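Local coordinates for galactofuranose-binding protein YtfQ (Escherichia coli, PDB 2VK2) that binds alpha- and beta-galactofuranose in the periplasm as the solute-binding component of an ABC sugar transporter, at residues Gly205-Gln208 with Ala209-Ala213. Residues are numbered along the deposited sequence; the frame is centred on the assembly and turned at random.
Sequences GAIQ and AIKEA
Ala206 O accepts the N-H of Ile210 at 2.8 Å, nearly along the C=O axis. The side chain of Ile210 lies over the same oxygen, with CG1 at 3.2 Å and CD1 at 3.5 Å from Ala206 O. Its CG1 sits beside the backbone N (chi1 -67°), which turns this branch back toward the preceding helical turn. Three further i to i+4 bonds continue the alpha-helix. Ala209 N reaches Gly205 O, Lys211 N reaches Ile207 O, and Glu212 N meets Gln208 O at 2.9 Å. The aliphatic part of Lys211 crosses Ile207, with Lys211 CE 4.0 Å from Ile207 CG2. Glu212 carries its CG past Gln208 O at 3.3 Å. Ile207 and Ile210 pack on the loop at Pro217, and Ala206 and Ala209 on helix 172-185. With an alanine at Ile210, the backbone bond would stay, but Ala206 O would probably lose the CG1 and CD1 cover, and a gap is likely to open beside Pro217. Helix 200-212 links strands 194-197 and 222-225 in a beta-alpha-beta unit. Its buried residues thus make hydrocarbon contacts, while in its exposed last turn Lys211 NZ and Glu212 OE2 form salt bridges with Glu240 and Lys176.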
loop_
_atom_site.group_PDB
_atom_site.type_symbol
_atom_site.label_atom_id
_atom_site.label_comp_id
_atom_site.label_asym_id
_atom_site.label_seq_id
_atom_site.Cartn_x
_atom_site.Cartn_y
_atom_site.Cartn_z
ATOM N N GLY A 205 11.676 6.145 -7.191
ATOM C CA GLY A 205 12.491 7.294 -6.803
ATOM C C GLY A 205 13.900 6.879 -6.420
ATOM O O GLY A 205 14.875 7.525 -6.814
ATOM N N ALA A 206 14.012 5.791 -5.661
ATOM C CA ALA A 206 15.312 5.249 -5.269
ATOM C C ALA A 206 16.154 4.853 -6.483
ATOM O O ALA A 206 17.359 5.098 -6.512
ATOM C CB ALA A 206 15.134 4.057 -4.338
ATOM N N ILE A 207 15.514 4.242 -7.477
ATOM C CA ILE A 207 16.194 3.863 -8.716
ATOM C C ILE A 207 16.828 5.082 -9.399
ATOM O O ILE A 207 17.958 4.997 -9.883
ATOM C CB ILE A 207 15.239 3.103 -9.673
ATOM C CG1 ILE A 207 15.006 1.681 -9.155
ATOM C CG2 ILE A 207 15.808 3.045 -11.089
ATOM C CD1 ILE A 207 13.818 0.988 -9.776
ATOM N N GLN A 208 16.118 6.211 -9.417
ATOM C CA GLN A 208 16.670 7.467 -9.943
ATOM C C GLN A 208 17.916 7.885 -9.171
ATOM O O GLN A 208 18.935 8.239 -9.767
ATOM C CB GLN A 208 15.658 8.613 -9.845
ATOM C CG GLN A 208 14.388 8.468 -10.647
ATOM C CD GLN A 208 13.482 9.677 -10.479
ATOM O OE1 GLN A 208 13.804 10.775 -10.939
ATOM N NE2 GLN A 208 12.351 9.486 -9.809
ATOM N N ALA A 209 17.822 7.866 -7.841
ATOM C CA ALA A 209 18.943 8.247 -6.979
ATOM C C ALA A 209 20.156 7.344 -7.188
ATOM O O ALA A 209 21.294 7.820 -7.213
ATOM C CB ALA A 209 18.518 8.231 -5.513
ATOM N N ILE A 210 19.910 6.045 -7.342
ATOM C CA ILE A 210 20.982 5.074 -7.567
ATOM C C ILE A 210 21.703 5.369 -8.885
ATOM O O ILE A 210 22.936 5.390 -8.935
ATOM C CB ILE A 210 20.443 3.623 -7.570
ATOM C CG1 ILE A 210 19.929 3.235 -6.179
ATOM C CG2 ILE A 210 21.530 2.643 -8.001
ATOM C CD1 ILE A 210 18.999 2.040 -6.187
ATOM N N LYS A 211 20.934 5.608 -9.944
ATOM C CA LYS A 211 21.507 5.950 -11.251
ATOM C C LYS A 211 22.300 7.254 -11.207
ATOM O O LYS A 211 23.391 7.341 -11.771
ATOM C CB LYS A 211 20.416 6.045 -12.321
ATOM C CG LYS A 211 19.859 4.694 -12.733
ATOM C CD LYS A 211 19.134 4.741 -14.068
ATOM C CE LYS A 211 17.677 5.106 -13.918
ATOM N NZ LYS A 211 16.950 5.020 -15.215
ATOM N N GLU A 212 21.752 8.260 -10.530
ATOM C CA GLU A 212 22.414 9.563 -10.421
ATOM C C GLU A 212 23.721 9.504 -9.614
ATOM O O GLU A 212 24.600 10.352 -9.789
ATOM C CB GLU A 212 21.449 10.608 -9.847
ATOM C CG GLU A 212 20.353 10.994 -10.839
ATOM C CD GLU A 212 19.305 11.933 -10.265
ATOM O OE1 GLU A 212 19.481 12.430 -9.134
ATOM O OE2 GLU A 212 18.297 12.183 -10.960
ATOM N N ALA A 213 23.852 8.490 -8.758
ATOM C CA ALA A 213 25.092 8.237 -8.014
ATOM C C ALA A 213 26.138 7.475 -8.839
ATOM O O ALA A 213 27.254 7.255 -8.367
ATOM C CB ALA A 213 24.785 7.473 -6.729
#